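Local atomic coordinates of RNA polymerase II subunit A C-terminal domain phosphatase SSU72 (Homo sapiens, PDB entry 4H3K), a protein that removes phosphate from phosphoserine and phosphothreonine in the C-terminal domain of RNA polymerase II, acting in RNA processing, termination and pre-mRNA polyadenylation. Residues Thr80-Gln83 and Met84-Leu88; Glu132-Val135 and Tyr136-Val140; Gln162-His165 and Glu166-Thr169. The protein carries 1 engineered substitution. All coordinates share one frame; numbering follows the deposited sequence.

Interaction 1 of 3, residues Thr80-Gln83 and Met84-Leu88; sequences TYDQ and MYNDL
T80 and M84 are joined by the first backbone bond of helix 81-98, in which M84 N donates to T80 O at 3.0 Å. Y85 N repeats the step on Y81 O at 2.8 Å, and the pairs N86 with D82 and D87 with Q83 carry the same i to i+4 pattern through the opening turns.

Two side-chain bonds add to this backbone frame. Q83 reaches back to the residue before the helix: its OE1 accepts from T80 N at 3.0 Å, with an N-H...O angle of 169° and the donor in the carbonyl plane on a lone pair. With CG beside its own backbone N (chi1 -67°), the extended chain runs back toward the helix start. Further round, D82 OD2 takes a weak bond of 3.3 Å from N86 ND2, the carboxylate and amide planes standing nearly square at 88°. ND2 of N86 also lies 3.1 Å from D82 O, too bent to count as a bond. An acidic D82 in the first turn probably also gains from the partial positive charge of the helix start. Beyond the two segments, Y81 OH is hydrogen-bonded to N35 O and D87 OD2 to Y75 OH.

M84 lays its CG and CE against the carbonyl oxygen T80 O, at 3.6 and 3.9 Å, and packs on L105 of helix 101-109 and on Y75; a long, flexible chain suits this seam. Y81 is buried too.

The T80 hydroxyl makes no capping bond; it is weakly tied to P113 O. The arrangement is thus one half of a capping box, the half in which the third helical residue closes back on the N-cap N-H, at the N-terminus of an α-helix.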
ATOM      1  N   THR B  80     -23.335  -8.870  18.512  1.00 40.52           N
ATOM      2  CA  THR B  80     -22.633 -10.147  18.591  1.00 40.40           C
ATOM      3  C   THR B  80     -23.341 -11.249  17.776  1.00 38.89           C
ATOM      4  O   THR B  80     -24.569 -11.213  17.608  1.00 38.58           O
ATOM      5  CB  THR B  80     -22.503 -10.474  20.121  1.00 42.10           C
ATOM      6  OG1 THR B  80     -21.158 -10.238  20.540  1.00 44.57           O
ATOM      7  CG2 THR B  80     -22.897 -11.848  20.478  1.00 43.04           C
ATOM      8  N   TYR B  81     -22.575 -12.190  17.222  1.00 37.56           N
ATOM      9  CA  TYR B  81     -23.181 -13.345  16.544  1.00 37.40           C
ATOM     10  C   TYR B  81     -24.134 -14.095  17.481  1.00 38.85           C
ATOM     11  O   TYR B  81     -25.204 -14.571  17.073  1.00 38.07           O
ATOM     12  CB  TYR B  81     -22.118 -14.317  16.034  1.00 36.12           C
ATOM     13  CG  TYR B  81     -21.212 -13.766  14.929  1.00 35.04           C
ATOM     14  CD1 TYR B  81     -21.722 -13.438  13.671  1.00 31.82           C
ATOM     15  CD2 TYR B  81     -19.841 -13.611  15.145  1.00 35.30           C
ATOM     16  CE1 TYR B  81     -20.876 -12.947  12.636  1.00 31.97           C
ATOM     17  CE2 TYR B  81     -18.986 -13.126  14.129  1.00 35.02           C
ATOM     18  CZ  TYR B  81     -19.513 -12.799  12.885  1.00 32.93           C
ATOM     19  OH  TYR B  81     -18.666 -12.344  11.908  1.00 30.67           O
ATOM     20  N   ASP B  82     -23.711 -14.212  18.732  1.00 40.34           N
ATOM     21  CA  ASP B  82     -24.517 -14.838  19.785  1.00 42.56           C
ATOM     22  C   ASP B  82     -25.830 -14.083  20.025  1.00 43.32           C
ATOM     23  O   ASP B  82     -26.879 -14.707  20.165  1.00 44.84           O
ATOM     24  CB  ASP B  82     -23.691 -14.933  21.064  1.00 43.37           C
ATOM     25  CG  ASP B  82     -24.318 -15.831  22.083  1.00 46.38           C
ATOM     26  OD1 ASP B  82     -24.348 -17.051  21.842  1.00 48.20           O
ATOM     27  OD2 ASP B  82     -24.803 -15.304  23.104  1.00 48.05           O
ATOM     28  N   GLN B  83     -25.789 -12.754  20.049  1.00 43.87           N
ATOM     29  CA  GLN B  83     -27.030 -11.971  20.174  1.00 44.98           C
ATOM     30  C   GLN B  83     -27.954 -12.226  18.979  1.00 44.40           C
ATOM     31  O   GLN B  83     -29.150 -12.413  19.159  1.00 44.54           O
ATOM     32  CB  GLN B  83     -26.755 -10.473  20.385  1.00 45.10           C
ATOM     33  CG  GLN B  83     -26.099 -10.183  21.725  1.00 46.91           C
ATOM     34  CD  GLN B  83     -25.563  -8.768  21.849  1.00 48.26           C
ATOM     35  OE1 GLN B  83     -24.848  -8.278  20.986  1.00 48.59           O
ATOM     36  NE2 GLN B  83     -25.906  -8.104  22.950  1.00 51.95           N
ATOM     37  N   MET B  84     -27.388 -12.303  17.773  1.00 43.00           N
ATOM     38  CA  MET B  84     -28.173 -12.600  16.566  1.00 42.80           C
ATOM     39  C   MET B  84     -28.790 -13.985  16.630  1.00 43.26           C
ATOM     40  O   MET B  84     -29.951 -14.185  16.242  1.00 43.57           O
ATOM     41  CB  MET B  84     -27.325 -12.476  15.292  1.00 41.24           C
ATOM     42  CG  MET B  84     -26.937 -11.070  14.953  1.00 41.40           C
ATOM     43  SD  MET B  84     -25.698 -11.058  13.641  1.00 38.51           S
ATOM     44  CE  MET B  84     -24.842  -9.548  14.076  1.00 39.69           C
ATOM     45  N   TYR B  85     -27.999 -14.932  17.119  1.00 43.76           N
ATOM     46  CA  TYR B  85     -28.436 -16.308  17.304  1.00 45.44           C
ATOM     47  C   TYR B  85     -29.674 -16.339  18.202  1.00 46.65           C
ATOM     48  O   TYR B  85     -30.708 -16.890  17.819  1.00 46.52           O
ATOM     49  CB  TYR B  85     -27.310 -17.141  17.914  1.00 45.59           C
ATOM     50  CG  TYR B  85     -27.610 -18.618  18.011  1.00 48.49           C
ATOM     51  CD1 TYR B  85     -28.331 -19.134  19.086  1.00 50.70           C
ATOM     52  CD2 TYR B  85     -27.160 -19.503  17.027  1.00 49.78           C
ATOM     53  CE1 TYR B  85     -28.605 -20.493  19.178  1.00 52.62           C
ATOM     54  CE2 TYR B  85     -27.438 -20.858  17.103  1.00 51.57           C
ATOM     55  CZ  TYR B  85     -28.158 -21.345  18.185  1.00 52.48           C
ATOM     56  OH  TYR B  85     -28.422 -22.690  18.262  1.00 55.27           O
ATOM     57  N   ASN B  86     -29.569 -15.712  19.370  1.00 48.23           N
ATOM     58  CA  ASN B  86     -30.667 -15.725  20.354  1.00 50.56           C
ATOM     59  C   ASN B  86     -31.888 -14.963  19.873  1.00 51.28           C
ATOM     60  O   ASN B  86     -33.007 -15.405  20.075  1.00 52.66           O
ATOM     61  CB  ASN B  86     -30.200 -15.188  21.699  1.00 51.09           C
ATOM     62  CG  ASN B  86     -29.116 -16.043  22.312  1.00 51.99           C
ATOM     63  OD1 ASN B  86     -29.171 -17.265  22.251  1.00 52.36           O
ATOM     64  ND2 ASN B  86     -28.124 -15.405  22.902  1.00 53.23           N
ATOM     65  N   ASP B  87     -31.663 -13.826  19.232  1.00 51.61           N
ATOM     66  CA  ASP B  87     -32.736 -13.087  18.576  1.00 52.87           C
ATOM     67  C   ASP B  87     -33.476 -13.964  17.554  1.00 52.98           C
ATOM     68  O   ASP B  87     -34.707 -14.026  17.564  1.00 53.89           O
ATOM     69  CB  ASP B  87     -32.196 -11.817  17.919  1.00 52.22           C
ATOM     70  CG  ASP B  87     -33.284 -10.998  17.236  1.00 54.61           C
ATOM     71  OD1 ASP B  87     -34.174 -10.480  17.940  1.00 57.86           O
ATOM     72  OD2 ASP B  87     -33.251 -10.861  15.996  1.00 55.67           O
ATOM     73  N   LEU B  88     -32.733 -14.649  16.689  1.00 52.17           N
ATOM     74  CA  LEU B  88     -33.354 -15.514  15.682  1.00 52.50           C
ATOM     75  C   LEU B  88     -33.983 -16.797  16.276  1.00 54.04           C
ATOM     76  O   LEU B  88     -34.958 -17.329  15.733  1.00 53.95           O
ATOM     77  CB  LEU B  88     -32.371 -15.836  14.554  1.00 51.05           C
ATOM     78  CG  LEU B  88     -32.422 -15.009  13.252  1.00 50.33           C
ATOM     79  CD1 LEU B  88     -33.144 -13.662  13.356  1.00 48.44           C
ATOM     80  CD2 LEU B  88     -31.036 -14.815  12.655  1.00 47.08           C
TER

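Interaction 2 of 3, residues Glu132-Val135 and Tyr136-Val140; sequences EERV and YDQVV
E133 O receives D137 N at 2.8 Å and V135 O receives V139 N at the same 2.8 Å, the shortest backbone bonds at the start of helix 133-145. This helix is the crossover of a beta-alpha-beta unit, between strands 127-130 and 153-159. Y136 N closes the first turn on E132 O at 3.0 Å, whereas the bond from Q138 N to R134 O is longer, 3.2 Å.

On the outer face E133 and D137 stand one turn apart, OE2 of E133 and OD2 of D137 separated by 4.7 Å. Such like charges would be expected to repel, but each carboxylate forms a salt bridge with a basic side chain of another protein's chain, which probably offsets the repulsion.

R134 and Q138 meet on another side. The R134 chain bends at chi3 (76°) and sets its guanidinium under Q138 OE1, which stands over one face, offset toward the rim, with the two planes 69° apart. At 3.1 Å from NH2 of R134 this oxygen is close but badly angled for a bond; it is instead bonded to T58 OG1.

Toward the sheet, the Y136 side chain packs against V156, L208 and T210. The branched V135 and V139 both touch T130 and T58, V135 CG1 lying 4.4 Å from V139 CG2.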
ATOM      1  N   GLU B 132     -17.694  -9.565  -3.933  1.00 23.39           N
ATOM      2  CA  GLU B 132     -18.509  -9.003  -4.995  1.00 23.64           C
ATOM      3  C   GLU B 132     -18.073  -7.597  -5.324  1.00 23.73           C
ATOM      4  O   GLU B 132     -17.463  -6.908  -4.498  1.00 20.97           O
ATOM      5  CB  GLU B 132     -20.033  -9.029  -4.700  1.00 25.36           C
ATOM      6  CG  GLU B 132     -20.493  -8.086  -3.632  1.00 26.55           C
ATOM      7  CD  GLU B 132     -22.027  -8.104  -3.512  1.00 31.81           C
ATOM      8  OE1 GLU B 132     -22.546  -9.011  -2.858  1.00 31.65           O
ATOM      9  OE2 GLU B 132     -22.685  -7.244  -4.115  1.00 32.45           O
ATOM     10  N   GLU B 133     -18.372  -7.173  -6.552  1.00 23.77           N
ATOM     11  CA  GLU B 133     -17.800  -5.930  -7.055  1.00 25.00           C
ATOM     12  C   GLU B 133     -18.155  -4.692  -6.212  1.00 24.93           C
ATOM     13  O   GLU B 133     -17.331  -3.786  -6.040  1.00 23.21           O
ATOM     14  CB  GLU B 133     -18.194  -5.730  -8.526  1.00 25.80           C
ATOM     15  CG  GLU B 133     -17.475  -4.582  -9.140  1.00 27.85           C
ATOM     16  CD  GLU B 133     -17.821  -4.384 -10.600  1.00 31.52           C
ATOM     17  OE1 GLU B 133     -18.455  -5.277 -11.168  1.00 32.29           O
ATOM     18  OE2 GLU B 133     -17.461  -3.336 -11.178  1.00 35.07           O
ATOM     19  N   ARG B 134     -19.374  -4.655  -5.677  1.00 25.04           N
ATOM     20  CA  ARG B 134     -19.768  -3.537  -4.794  1.00 25.76           C
ATOM     21  C   ARG B 134     -18.852  -3.452  -3.552  1.00 23.87           C
ATOM     22  O   ARG B 134     -18.571  -2.370  -3.053  1.00 22.76           O
ATOM     23  CB  ARG B 134     -21.235  -3.746  -4.348  1.00 27.38           C
ATOM     24  CG  ARG B 134     -21.878  -2.627  -3.526  1.00 35.48           C
ATOM     25  CD  ARG B 134     -23.019  -3.180  -2.579  1.00 45.24           C
ATOM     26  NE  ARG B 134     -22.442  -3.870  -1.403  1.00 50.51           N
ATOM     27  CZ  ARG B 134     -22.531  -3.459  -0.132  1.00 52.72           C
ATOM     28  NH1 ARG B 134     -23.233  -2.371   0.195  1.00 56.94           N
ATOM     29  NH2 ARG B 134     -21.917  -4.139   0.824  1.00 51.07           N
ATOM     30  N   VAL B 135     -18.462  -4.606  -3.021  1.00 21.65           N
ATOM     31  CA  VAL B 135     -17.602  -4.683  -1.840  1.00 21.40           C
ATOM     32  C   VAL B 135     -16.181  -4.252  -2.251  1.00 21.12           C
ATOM     33  O   VAL B 135     -15.522  -3.485  -1.534  1.00 20.81           O
ATOM     34  CB  VAL B 135     -17.594  -6.111  -1.251  1.00 19.85           C
ATOM     35  CG1 VAL B 135     -16.480  -6.275  -0.216  1.00 20.91           C
ATOM     36  CG2 VAL B 135     -18.959  -6.444  -0.648  1.00 20.72           C
ATOM     37  N   TYR B 136     -15.735  -4.730  -3.416  1.00 20.61           N
ATOM     38  CA  TYR B 136     -14.454  -4.274  -4.022  1.00 21.43           C
ATOM     39  C   TYR B 136     -14.418  -2.719  -4.114  1.00 21.51           C
ATOM     40  O   TYR B 136     -13.437  -2.075  -3.722  1.00 20.22           O
ATOM     41  CB  TYR B 136     -14.354  -4.896  -5.402  1.00 20.90           C
ATOM     42  CG  TYR B 136     -13.139  -4.565  -6.247  1.00 22.56           C
ATOM     43  CD1 TYR B 136     -11.971  -5.328  -6.149  1.00 21.79           C
ATOM     44  CD2 TYR B 136     -13.182  -3.524  -7.183  1.00 22.23           C
ATOM     45  CE1 TYR B 136     -10.865  -5.072  -6.975  1.00 21.67           C
ATOM     46  CE2 TYR B 136     -12.085  -3.265  -8.027  1.00 22.28           C
ATOM     47  CZ  TYR B 136     -10.933  -4.034  -7.896  1.00 21.81           C
ATOM     48  OH  TYR B 136      -9.879  -3.789  -8.722  1.00 19.30           O
ATOM     49  N   ASP B 137     -15.480  -2.128  -4.657  1.00 22.64           N
ATOM     50  CA  ASP B 137     -15.563  -0.656  -4.781  1.00 23.75           C
ATOM     51  C   ASP B 137     -15.442   0.024  -3.414  1.00 23.20           C
ATOM     52  O   ASP B 137     -14.790   1.050  -3.283  1.00 23.76           O
ATOM     53  CB  ASP B 137     -16.882  -0.211  -5.431  1.00 24.74           C
ATOM     54  CG  ASP B 137     -16.949  -0.553  -6.888  1.00 28.24           C
ATOM     55  OD1 ASP B 137     -15.881  -0.756  -7.527  1.00 26.80           O
ATOM     56  OD2 ASP B 137     -18.080  -0.634  -7.404  1.00 26.97           O
ATOM     57  N   GLN B 138     -16.058  -0.560  -2.398  1.00 23.31           N
ATOM     58  CA  GLN B 138     -16.056   0.034  -1.063  1.00 24.96           C
ATOM     59  C   GLN B 138     -14.676  -0.080  -0.429  1.00 23.90           C
ATOM     60  O   GLN B 138     -14.171   0.872   0.195  1.00 22.65           O
ATOM     61  CB  GLN B 138     -17.149  -0.614  -0.187  1.00 25.08           C
ATOM     62  CG  GLN B 138     -18.556  -0.123  -0.605  1.00 31.39           C
ATOM     63  CD  GLN B 138     -19.709  -0.784   0.134  1.00 37.28           C
ATOM     64  OE1 GLN B 138     -19.764  -2.016   0.309  1.00 39.38           O
ATOM     65  NE2 GLN B 138     -20.657   0.041   0.557  1.00 40.93           N
ATOM     66  N   VAL B 139     -14.061  -1.242  -0.589  1.00 22.13           N
ATOM     67  CA  VAL B 139     -12.717  -1.426  -0.069  1.00 22.90           C
ATOM     68  C   VAL B 139     -11.757  -0.422  -0.718  1.00 23.13           C
ATOM     69  O   VAL B 139     -10.968   0.243  -0.040  1.00 23.59           O
ATOM     70  CB  VAL B 139     -12.188  -2.873  -0.351  1.00 22.93           C
ATOM     71  CG1 VAL B 139     -10.663  -2.906  -0.228  1.00 21.00           C
ATOM     72  CG2 VAL B 139     -12.875  -3.888   0.618  1.00 22.85           C
ATOM     73  N   VAL B 140     -11.834  -0.296  -2.042  1.00 24.05           N
ATOM     74  CA  VAL B 140     -10.959   0.643  -2.760  1.00 23.61           C
ATOM     75  C   VAL B 140     -11.219   2.111  -2.385  1.00 25.36           C
ATOM     76  O   VAL B 140     -10.264   2.876  -2.145  1.00 25.50           O
ATOM     77  CB  VAL B 140     -11.040   0.425  -4.288  1.00 24.05           C
ATOM     78  CG1 VAL B 140     -10.299   1.540  -5.042  1.00 25.34           C
ATOM     79  CG2 VAL B 140     -10.424  -0.942  -4.636  1.00 21.24           C
TER

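Interaction 3 of 3, residues Gln162-His165 and Glu166-Thr169; sequences QDNH and EEAT
H165 O is gripped twice by one residue: T169 N and T169 OG1 both donate to it at 3.0 Å, reaching the carbonyl from opposite faces of its plane. The threonine hydroxyl can do this because OG1 sits beside its own backbone N (chi1 -59°), turned back toward the preceding turn, so a polar group is satisfied without leaving the helix surface.

At the start of helix 165-184, N164 is the N-cap. Its OD1 accepts from E167 N at 2.9 Å with an almost straight N-H...O angle of 175°, the donor tilted from the amide plane. CG of N164 is held between its backbone N and carbonyl carbon (chi1 61°), which brings the short amide over the first turn; asparagine has the right reach for this. N164 O takes A168 N at 2.9 Å, starting the regular helical bonding.

E167 and N164 run side by side, pointing the same way, with E167 CG 3.7 Å from N164 ND2. Q162 flanks E167, CB of Q162 touching CG of E167 at 3.8 Å, and Q162 N is buried there with no partner in the model. The loop between is an inverse gamma turn centred on D163, with a weak bond of N164 N to Q162 O. The E167 carboxylate lies well away from N164 N, making this an Asn N-cap and no full capping box.

The small A168 packs on N37 and R38. N164 thus serves two N-H groups, E167's through OD1 and A168's through O, while the acids E166 and E167 probably balance part of the helix start's positive charge.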
ATOM      1  N   GLN B 162     -22.049 -15.390  -5.088  1.00 29.58           N
ATOM      2  CA  GLN B 162     -23.439 -15.202  -4.659  1.00 32.80           C
ATOM      3  C   GLN B 162     -23.588 -15.440  -3.158  1.00 32.65           C
ATOM      4  O   GLN B 162     -22.959 -16.344  -2.576  1.00 31.62           O
ATOM      5  CB  GLN B 162     -24.379 -16.115  -5.448  1.00 34.46           C
ATOM      6  CG  GLN B 162     -24.534 -15.687  -6.907  1.00 39.82           C
ATOM      7  CD  GLN B 162     -25.768 -16.285  -7.583  1.00 50.03           C
ATOM      8  OE1 GLN B 162     -26.083 -17.479  -7.409  1.00 53.35           O
ATOM      9  NE2 GLN B 162     -26.466 -15.462  -8.378  1.00 52.07           N
ATOM     10  N   ASP B 163     -24.446 -14.646  -2.541  1.00 33.21           N
ATOM     11  CA  ASP B 163     -24.617 -14.725  -1.111  1.00 34.21           C
ATOM     12  C   ASP B 163     -25.621 -15.827  -0.713  1.00 35.73           C
ATOM     13  O   ASP B 163     -26.749 -15.532  -0.312  1.00 35.91           O
ATOM     14  CB  ASP B 163     -25.024 -13.368  -0.534  1.00 34.33           C
ATOM     15  CG  ASP B 163     -24.966 -13.345   0.979  1.00 34.93           C
ATOM     16  OD1 ASP B 163     -24.769 -14.411   1.623  1.00 37.24           O
ATOM     17  OD2 ASP B 163     -25.137 -12.265   1.547  1.00 37.66           O
ATOM     18  N   ASN B 164     -25.215 -17.089  -0.846  1.00 35.65           N
ATOM     19  CA  ASN B 164     -25.958 -18.217  -0.253  1.00 36.74           C
ATOM     20  C   ASN B 164     -24.917 -19.226   0.230  1.00 36.66           C
ATOM     21  O   ASN B 164     -23.740 -19.107  -0.150  1.00 34.56           O
ATOM     22  CB  ASN B 164     -26.947 -18.837  -1.255  1.00 38.18           C
ATOM     23  CG  ASN B 164     -26.259 -19.390  -2.496  1.00 40.52           C
ATOM     24  OD1 ASN B 164     -25.457 -20.323  -2.417  1.00 42.42           O
ATOM     25  ND2 ASN B 164     -26.586 -18.823  -3.653  1.00 44.21           N
ATOM     26  N   HIS B 165     -25.322 -20.201   1.053  1.00 36.57           N
ATOM     27  CA  HIS B 165     -24.342 -21.078   1.710  1.00 36.98           C
ATOM     28  C   HIS B 165     -23.514 -21.898   0.720  1.00 36.48           C
ATOM     29  O   HIS B 165     -22.313 -22.049   0.891  1.00 34.79           O
ATOM     30  CB  HIS B 165     -24.981 -21.992   2.781  1.00 37.70           C
ATOM     31  CG  HIS B 165     -25.584 -21.238   3.922  1.00 41.40           C
ATOM     32  ND1 HIS B 165     -26.831 -21.535   4.440  1.00 43.97           N
ATOM     33  CD2 HIS B 165     -25.134 -20.161   4.617  1.00 43.41           C
ATOM     34  CE1 HIS B 165     -27.110 -20.688   5.418  1.00 46.14           C
ATOM     35  NE2 HIS B 165     -26.101 -19.841   5.541  1.00 46.31           N
ATOM     36  N   GLU B 166     -24.166 -22.413  -0.313  1.00 37.18           N
ATOM     37  CA  GLU B 166     -23.491 -23.265  -1.273  1.00 38.17           C
ATOM     38  C   GLU B 166     -22.420 -22.525  -2.085  1.00 36.23           C
ATOM     39  O   GLU B 166     -21.296 -23.019  -2.208  1.00 35.73           O
ATOM     40  CB  GLU B 166     -24.510 -23.932  -2.189  1.00 40.35           C
ATOM     41  CG  GLU B 166     -23.877 -24.603  -3.391  1.00 46.71           C
ATOM     42  CD  GLU B 166     -24.657 -24.380  -4.675  1.00 54.09           C
ATOM     43  OE1 GLU B 166     -25.554 -23.489  -4.687  1.00 57.98           O
ATOM     44  OE2 GLU B 166     -24.362 -25.109  -5.660  1.00 55.89           O
ATOM     45  N   GLU B 167     -22.776 -21.361  -2.643  1.00 35.53           N
ATOM     46  CA  GLU B 167     -21.834 -20.524  -3.392  1.00 34.62           C
ATOM     47  C   GLU B 167     -20.744 -19.982  -2.475  1.00 32.32           C
ATOM     48  O   GLU B 167     -19.601 -19.889  -2.892  1.00 32.33           O
ATOM     49  CB  GLU B 167     -22.540 -19.372  -4.131  1.00 35.44           C
ATOM     50  CG  GLU B 167     -23.429 -19.824  -5.324  1.00 39.96           C
ATOM     51  CD  GLU B 167     -22.631 -20.536  -6.418  1.00 45.03           C
ATOM     52  OE1 GLU B 167     -21.607 -19.988  -6.868  1.00 46.42           O
ATOM     53  OE2 GLU B 167     -23.019 -21.657  -6.828  1.00 50.28           O
ATOM     54  N   ALA B 168     -21.093 -19.657  -1.226  1.00 30.68           N
ATOM     55  CA  ALA B 168     -20.098 -19.253  -0.235  1.00 28.95           C
ATOM     56  C   ALA B 168     -19.013 -20.318  -0.051  1.00 29.02           C
ATOM     57  O   ALA B 168     -17.824 -19.992  -0.006  1.00 27.33           O
ATOM     58  CB  ALA B 168     -20.740 -18.962   1.074  1.00 28.59           C
ATOM     59  N   THR B 169     -19.440 -21.578   0.058  1.00 28.93           N
ATOM     60  CA  THR B 169     -18.520 -22.710   0.264  1.00 29.59           C
ATOM     61  C   THR B 169     -17.630 -22.881  -0.959  1.00 29.51           C
ATOM     62  O   THR B 169     -16.415 -23.074  -0.847  1.00 28.74           O
ATOM     63  CB  THR B 169     -19.306 -24.018   0.634  1.00 30.27           C
ATOM     64  OG1 THR B 169     -20.051 -23.773   1.832  1.00 29.58           O
ATOM     65  CG2 THR B 169     -18.363 -25.197   0.907  1.00 30.81           C
TER

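How the interactions relate
The three contacts come in series along the chain, each at the N-terminal end of a different helix: 81-98, 133-145 and 165-184. Interactions 2 and 3 lie closest, with centres 18 Å and nearest atoms about 6 Å apart; strand 153-159 of the central mixed sheet runs between them in sequence, and R38 pairs with E132 and, more weakly, with D163, near a bound phosphate ion, probably from the crystallisation liquor, which may mark a pocket. Interaction 1 is set apart, its centre 27 Å from interaction 2 and 21 Å from interaction 3, on a helix packed against helix 101-109. None touches another: interactions 2 and 3 are helix starts near R38, while interaction 1 starts a helix farther from the chain's centre.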